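Local coordinates for GNA33 (Neisseria gonorrhoeae FA 1090, PDB 2G5D), which probably cleaves the MurNAc-GlcNAc glycosidic linkage of peptidoglycan exolytically, as a lytic transglycosylase that leaves a 1,6-anhydro bond in the MurNAc residue, at residues V45-L48 with S49-H52; A341-R344 with H345-T348; A356-P360 with V361-A365. All blocks are in the same frame, centred on the assembly; numbering follows the deposited sequence.

Contact 1: residues V45-L48 with S49-H52; sequences VPHL and SMPH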
loop_
_atom_site.group_PDB
_atom_site.type_symbol
_atom_site.label_atom_id
_atom_site.label_comp_id
_atom_site.label_asym_id
_atom_site.label_seq_id
_atom_site.Cartn_x
_atom_site.Cartn_y
_atom_site.Cartn_z
ATOM N N VAL A 45 -15.967 -20.835 -10.934
ATOM C CA VAL A 45 -17.217 -20.470 -11.590
ATOM C C VAL A 45 -16.862 -20.022 -13.007
ATOM O O VAL A 45 -15.697 -19.756 -13.272
ATOM C CB VAL A 45 -17.961 -19.312 -10.831
ATOM C CG1 VAL A 45 -18.448 -19.775 -9.477
ATOM C CG2 VAL A 45 -17.057 -18.029 -10.684
ATOM N N PRO A 46 -17.863 -19.945 -13.921
ATOM C CA PRO A 46 -17.633 -19.340 -15.248
ATOM C C PRO A 46 -17.239 -17.854 -15.176
ATOM O O PRO A 46 -17.635 -17.161 -14.232
ATOM C CB PRO A 46 -18.991 -19.491 -15.946
ATOM C CG PRO A 46 -19.694 -20.612 -15.189
ATOM C CD PRO A 46 -19.250 -20.445 -13.769
ATOM N N HIS A 47 -16.499 -17.372 -16.183
ATOM C CA HIS A 47 -16.132 -15.955 -16.290
ATOM C C HIS A 47 -17.341 -15.030 -16.297
ATOM O O HIS A 47 -17.273 -13.946 -15.753
ATOM C CB HIS A 47 -15.263 -15.689 -17.537
ATOM C CG HIS A 47 -13.975 -16.452 -17.541
ATOM N ND1 HIS A 47 -12.769 -15.870 -17.211
ATOM C CD2 HIS A 47 -13.713 -17.762 -17.779
ATOM C CE1 HIS A 47 -11.811 -16.780 -17.280
ATOM N NE2 HIS A 47 -12.364 -17.941 -17.599
ATOM N N LEU A 48 -18.424 -15.477 -16.932
ATOM C CA LEU A 48 -19.659 -14.688 -17.093
ATOM C C LEU A 48 -20.562 -14.692 -15.864
ATOM O O LEU A 48 -21.587 -14.035 -15.816
ATOM C CB LEU A 48 -20.412 -15.114 -18.352
ATOM C CG LEU A 48 -19.927 -14.370 -19.625
ATOM C CD1 LEU A 48 -20.475 -15.061 -20.874
ATOM C CD2 LEU A 48 -20.360 -12.882 -19.618
ATOM N N SER A 49 -20.161 -15.427 -14.857
ATOM C CA SER A 49 -20.730 -15.239 -13.523
ATOM C C SER A 49 -20.260 -13.938 -12.794
ATOM O O SER A 49 -20.862 -13.538 -11.788
ATOM C CB SER A 49 -20.494 -16.492 -12.679
ATOM O OG SER A 49 -21.252 -17.564 -13.216
ATOM N N MET A 50 -19.187 -13.309 -13.288
ATOM C CA MET A 50 -18.768 -11.987 -12.811
ATOM C C MET A 50 -19.622 -10.876 -13.459
ATOM O O MET A 50 -19.802 -10.857 -14.671
ATOM C CB MET A 50 -17.259 -11.751 -13.008
ATOM C CG MET A 50 -16.433 -12.742 -12.231
ATOM S SD MET A 50 -14.647 -12.773 -12.450
ATOM C CE MET A 50 -14.411 -13.873 -13.842
ATOM N N PRO A 51 -20.212 -10.001 -12.624
ATOM C CA PRO A 51 -21.139 -9.006 -13.146
ATOM C C PRO A 51 -20.397 -7.964 -13.997
ATOM O O PRO A 51 -19.332 -7.516 -13.607
ATOM C CB PRO A 51 -21.758 -8.391 -11.887
ATOM C CG PRO A 51 -20.765 -8.642 -10.780
ATOM C CD PRO A 51 -20.023 -9.909 -11.159
ATOM N N HIS A 52 -20.947 -7.634 -15.166
ATOM C CA HIS A 52 -20.323 -6.685 -16.101
ATOM C C HIS A 52 -18.962 -7.115 -16.650
ATOM O O HIS A 52 -18.223 -6.294 -17.189
ATOM C CB HIS A 52 -20.225 -5.287 -15.494
ATOM C CG HIS A 52 -21.548 -4.682 -15.166
ATOM N ND1 HIS A 52 -21.667 -3.477 -14.509
ATOM C CD2 HIS A 52 -22.812 -5.121 -15.392
ATOM C CE1 HIS A 52 -22.950 -3.194 -14.351
ATOM N NE2 HIS A 52 -23.664 -4.185 -14.863
#
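Met50 folds back along His47, and this is the tight part of the contact. Its CG lies beside its own backbone N (chi1 -62°), and a bend at chi3 (-87°) swings the terminal methyl back, so that Met50 CE rests 3.4 Å from His47 O and 3.6 Å from His47 CA. The same carbonyl accepts a hydrogen bond from Met50 N, which lies 3.2 Å from His47 O and above the carbonyl plane. One step earlier Ser49 N bonds to Pro46 O at 3.1 Å, also from above the plane. Two successive bonds from residue i+3 to residue i make this a short 3-10 turn, which carries the chain from strand 40-44 toward helix 58-72. The side chain of Met50 is buried against Trp409 and Leu411 of strand 403-413, Phe354 and Pro105, while the His47 ring meets that of Trp53.

Other contacts are looser. Val45 CB comes no closer than 4.2 Å to Ser49 CB. On the outward side, where Pro46, Leu48 and Ser49 are all exposed, Ser49 OG touches Pro46 CD at 3.6 Å, a van der Waals contact with the ring carbon next to N. Because both bonds join main-chain atoms, the turn is fixed by its backbone, and the side chains divide by environment: that of Met50 is buried against the neighbouring strands, while Ser49 lies at the exposed surface.

Contact 2: residues A341-R344 with H345-T348; sequences AIDR and HYIT
Asp343 carries its carboxylate forward to His345 because CG stands anti to the backbone N (chi1 176°), whereas Ile342 turns CG1 into the crowded position between N and the carbonyl carbon and lays it against Ile347. His345 N gives its hydrogen to Asp343 OD1 at 3.0 Å in a fairly straight bond (158°), coming from above the carboxylate plane. The backbone carbonyl of Asp343 is held twice: by Tyr346 N at 3.0 Å from above the plane, and by Ile347 N, 2.9 Å from Asp343 O, in that plane. A side-chain oxygen bonded to the N-H two residues on, with the carbonyl of the same aspartate bonded three and four residues on, is an Asx motif, here in the turn that follows strand 339-342 of the 3D domain.

Asp343 OD2 looks at the edge of the Tyr346 ring, 3.4 Å from Tyr346 CD1, the carboxylate and ring nearly perpendicular (86°), and bonds to Gly381 N. The phenol reaches Gly38 O, and His345 ND1 takes Arg421 O as its partner. Beneath the turn Ile342 CB packs 3.8 Å from Ile347 CG1, and both side chains touch Ala372 of strand 365-375. On the outer side a water lies in the guanidinium plane of Arg344, 3.1 Å from Arg344 NE, and donates to Ile347 O at 2.7 Å. Main-chain N-H groups thus meet all three oxygens of the buried Asp343, which links this turn to the loop at Gly381 and fixes the rotation of the carboxylate.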
loop_
_atom_site.group_PDB
_atom_site.type_symbol
_atom_site.label_atom_id
_atom_site.label_comp_id
_atom_site.label_asym_id
_atom_site.label_seq_id
_atom_site.Cartn_x
_atom_site.Cartn_y
_atom_site.Cartn_z
ATOM N N ALA A 341 -4.897 -3.637 -2.779
ATOM C CA ALA A 341 -4.242 -4.365 -1.697
ATOM C C ALA A 341 -5.133 -5.477 -1.132
ATOM O O ALA A 341 -6.349 -5.298 -0.966
ATOM C CB ALA A 341 -3.765 -3.400 -0.558
ATOM N N ILE A 342 -4.501 -6.609 -0.814
ATOM C CA ILE A 342 -5.191 -7.827 -0.380
ATOM C C ILE A 342 -4.483 -8.472 0.822
ATOM O O ILE A 342 -3.434 -8.011 1.250
ATOM C CB ILE A 342 -5.313 -8.873 -1.551
ATOM C CG1 ILE A 342 -3.988 -9.021 -2.323
ATOM C CG2 ILE A 342 -6.401 -8.465 -2.549
ATOM C CD1 ILE A 342 -2.856 -9.801 -1.564
ATOM N N ASP A 343 -5.057 -9.558 1.324
ATOM C CA ASP A 343 -4.473 -10.328 2.409
ATOM C C ASP A 343 -3.860 -11.566 1.766
ATOM O O ASP A 343 -4.565 -12.376 1.175
ATOM C CB ASP A 343 -5.557 -10.668 3.451
ATOM C CG ASP A 343 -5.053 -11.554 4.588
ATOM O OD1 ASP A 343 -3.872 -11.955 4.619
ATOM O OD2 ASP A 343 -5.860 -11.870 5.472
ATOM N N ARG A 344 -2.548 -11.700 1.898
ATOM C CA ARG A 344 -1.791 -12.792 1.276
ATOM C C ARG A 344 -1.967 -14.169 1.915
ATOM O O ARG A 344 -1.497 -15.170 1.376
ATOM C CB ARG A 344 -0.315 -12.448 1.246
ATOM C CG ARG A 344 0.057 -11.434 0.196
ATOM C CD ARG A 344 1.560 -11.269 0.178
ATOM N NE ARG A 344 2.167 -12.389 -0.537
ATOM C CZ ARG A 344 3.461 -12.494 -0.808
ATOM N NH1 ARG A 344 4.301 -11.543 -0.420
ATOM N NH2 ARG A 344 3.909 -13.550 -1.482
ATOM N N HIS A 345 -2.613 -14.219 3.072
ATOM C CA HIS A 345 -3.063 -15.480 3.635
ATOM C C HIS A 345 -4.037 -16.138 2.693
ATOM O O HIS A 345 -4.181 -17.363 2.703
ATOM C CB HIS A 345 -3.773 -15.261 4.971
ATOM C CG HIS A 345 -2.859 -14.903 6.102
ATOM N ND1 HIS A 345 -1.701 -15.596 6.368
ATOM C CD2 HIS A 345 -2.963 -13.957 7.068
ATOM C CE1 HIS A 345 -1.114 -15.081 7.436
ATOM N NE2 HIS A 345 -1.860 -14.087 7.881
ATOM N N TYR A 346 -4.716 -15.304 1.898
ATOM C CA TYR A 346 -5.883 -15.716 1.123
ATOM C C TYR A 346 -5.738 -15.513 -0.389
ATOM O O TYR A 346 -6.195 -16.363 -1.173
ATOM C CB TYR A 346 -7.157 -15.053 1.683
ATOM C CG TYR A 346 -7.492 -15.536 3.096
ATOM C CD1 TYR A 346 -7.339 -14.696 4.197
ATOM C CD2 TYR A 346 -7.892 -16.859 3.333
ATOM C CE1 TYR A 346 -7.609 -15.147 5.502
ATOM C CE2 TYR A 346 -8.167 -17.319 4.627
ATOM C CZ TYR A 346 -8.031 -16.454 5.705
ATOM O OH TYR A 346 -8.307 -16.887 6.986
ATOM N N ILE A 347 -5.098 -14.412 -0.793
ATOM C CA ILE A 347 -4.966 -14.044 -2.215
ATOM C C ILE A 347 -3.525 -14.201 -2.667
ATOM O O ILE A 347 -2.604 -13.769 -1.976
ATOM C CB ILE A 347 -5.431 -12.562 -2.524
ATOM C CG1 ILE A 347 -6.850 -12.287 -1.983
ATOM C CG2 ILE A 347 -5.289 -12.232 -4.035
ATOM C CD1 ILE A 347 -7.919 -13.289 -2.401
ATOM N N THR A 348 -3.349 -14.850 -3.820
ATOM C CA THR A 348 -2.032 -15.049 -4.405
ATOM C C THR A 348 -1.566 -13.691 -4.945
ATOM O O THR A 348 -2.309 -13.018 -5.660
ATOM C CB THR A 348 -2.070 -16.143 -5.506
ATOM O OG1 THR A 348 -2.561 -17.367 -4.935
ATOM C CG2 THR A 348 -0.673 -16.394 -6.060
HETATM O O HOH W 1 -0.001 -14.385 -1.501
#

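Contact 3: residues A356-P360 with V361-A365; sequences ATAHP and VTRKA
His359 N donates to Lys364 O at 2.8 Å in a nearly linear bond (165°), reached almost along the C=O axis. In return Arg363 N donates to His359 O, also at 2.8 Å but strongly bent (132°). The imidazole adds a further grip: Val361 N and Thr362 N each point at His359 ND1 from 3.2 Å, both tilted out of the ring plane, so one nitrogen accepts two successive backbone N-H groups. That role is consistent with a neutral ring whose hydrogen sits on the other nitrogen.

These bonds close the loop of a beta hairpin between strands 352-358 and 365-375, where Ala358 faces Ala365 as an antiparallel non-hydrogen-bonded pair. The hairpin belongs to the 3D domain, whose fold is akin to the double-psi beta-barrels, and its 352-358 arm pairs on its other edge with strand 403-413.

Packing surrounds these bonds. Thr362 OG1 sits 3.1 Å from His359 CB, and Thr362 CG2 lies over one face of the ring. Val361 runs alongside the imidazole, its CG2 3.3 Å from His359 CE1. Arg363 bends at chi2 (-72°), which returns its guanidinium to the first arm: Pro360 O stands over one face, offset toward the rim, and Ala358 O lies in plane at the edge. Farther out, His359, Pro360 and Val361 lean on Leu398 of helix 393-401.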
loop_
_atom_site.group_PDB
_atom_site.type_symbol
_atom_site.label_atom_id
_atom_site.label_comp_id
_atom_site.label_asym_id
_atom_site.label_seq_id
_atom_site.Cartn_x
_atom_site.Cartn_y
_atom_site.Cartn_z
ATOM N N ALA A 356 -16.632 -6.800 -7.372
ATOM C CA ALA A 356 -17.982 -6.313 -7.486
ATOM C C ALA A 356 -18.329 -5.514 -6.225
ATOM O O ALA A 356 -18.472 -6.070 -5.133
ATOM C CB ALA A 356 -18.948 -7.503 -7.647
ATOM N N THR A 357 -18.466 -4.199 -6.375
ATOM C CA THR A 357 -18.756 -3.355 -5.220
ATOM C C THR A 357 -19.638 -2.156 -5.585
ATOM O O THR A 357 -20.375 -2.204 -6.570
ATOM C CB THR A 357 -17.436 -3.006 -4.410
ATOM O OG1 THR A 357 -17.753 -2.284 -3.217
ATOM C CG2 THR A 357 -16.416 -2.247 -5.247
ATOM N N ALA A 358 -19.600 -1.113 -4.766
ATOM C CA ALA A 358 -20.279 0.139 -5.084
ATOM C C ALA A 358 -19.269 1.282 -5.175
ATOM O O ALA A 358 -18.340 1.364 -4.366
ATOM C CB ALA A 358 -21.342 0.442 -4.054
ATOM N N HIS A 359 -19.445 2.137 -6.180
ATOM C CA HIS A 359 -18.668 3.366 -6.313
ATOM C C HIS A 359 -18.815 4.246 -5.058
ATOM O O HIS A 359 -19.933 4.536 -4.652
ATOM C CB HIS A 359 -19.083 4.120 -7.576
ATOM C CG HIS A 359 -18.160 5.241 -7.940
ATOM N ND1 HIS A 359 -18.146 6.447 -7.269
ATOM C CD2 HIS A 359 -17.222 5.340 -8.912
ATOM C CE1 HIS A 359 -17.234 7.234 -7.806
ATOM N NE2 HIS A 359 -16.662 6.588 -8.807
ATOM N N PRO A 360 -17.684 4.642 -4.426
ATOM C CA PRO A 360 -17.671 5.389 -3.149
ATOM C C PRO A 360 -18.402 6.736 -3.115
ATOM O O PRO A 360 -18.694 7.229 -2.020
ATOM C CB PRO A 360 -16.173 5.585 -2.858
ATOM C CG PRO A 360 -15.498 5.388 -4.144
ATOM C CD PRO A 360 -16.312 4.358 -4.881
ATOM N N VAL A 361 -18.690 7.331 -4.274
ATOM C CA VAL A 361 -19.495 8.557 -4.302
ATOM C C VAL A 361 -20.841 8.367 -5.014
ATOM O O VAL A 361 -21.889 8.703 -4.446
ATOM C CB VAL A 361 -18.705 9.816 -4.830
ATOM C CG1 VAL A 361 -17.312 9.914 -4.188
ATOM C CG2 VAL A 361 -18.583 9.830 -6.356
ATOM N N THR A 362 -20.830 7.814 -6.228
ATOM C CA THR A 362 -22.082 7.588 -6.989
ATOM C C THR A 362 -22.941 6.437 -6.451
ATOM O O THR A 362 -24.133 6.332 -6.784
ATOM C CB THR A 362 -21.845 7.376 -8.517
ATOM O OG1 THR A 362 -21.220 6.103 -8.758
ATOM C CG2 THR A 362 -21.004 8.506 -9.102
ATOM N N ARG A 363 -22.329 5.579 -5.627
ATOM C CA ARG A 363 -22.990 4.410 -5.025
ATOM C C ARG A 363 -23.506 3.413 -6.066
ATOM O O ARG A 363 -23.995 2.338 -5.706
ATOM C CB ARG A 363 -24.101 4.830 -4.026
ATOM C CG ARG A 363 -23.587 5.279 -2.635
ATOM C CD ARG A 363 -23.069 4.081 -1.817
ATOM N NE ARG A 363 -22.077 4.434 -0.791
ATOM C CZ ARG A 363 -20.775 4.180 -0.888
ATOM N NH1 ARG A 363 -20.288 3.579 -1.972
ATOM N NH2 ARG A 363 -19.948 4.526 0.098
ATOM N N LYS A 364 -23.391 3.776 -7.348
ATOM C CA LYS A 364 -23.651 2.871 -8.479
ATOM C C LYS A 364 -22.684 1.679 -8.492
ATOM O O LYS A 364 -21.670 1.676 -7.777
ATOM C CB LYS A 364 -23.527 3.619 -9.814
ATOM C CG LYS A 364 -24.636 4.625 -10.140
ATOM C CD LYS A 364 -24.265 5.378 -11.414
ATOM C CE LYS A 364 -25.173 6.562 -11.678
ATOM N NZ LYS A 364 -24.614 7.378 -12.791
ATOM N N ALA A 365 -22.989 0.689 -9.336
ATOM C CA ALA A 365 -22.201 -0.539 -9.426
ATOM C C ALA A 365 -20.781 -0.269 -9.934
ATOM O O ALA A 365 -20.593 0.367 -10.987
ATOM C CB ALA A 365 -22.917 -1.582 -10.308
#

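In the fold
Along the chain the three turns come in series: contact 1 follows strand 40-44, contact 2 follows strand 339-342, and contact 3 joins strands 352-358 and 365-375. Contacts 2 and 3 both fall within the 3D domain range, at the two ends of the connection through strand 352-358, yet their centres are about 23 Å apart and their nearest atoms about 11 Å. Contact 1 lies about 18 Å from contact 3 and about 21 Å from contact 2, centre to centre. It touches only contact 3, where Pro51 CG packs 3.8 Å from Ala356 CB. An early segment of the chain thus lies against strands 352-358 and 403-413, which come much later in the sequence.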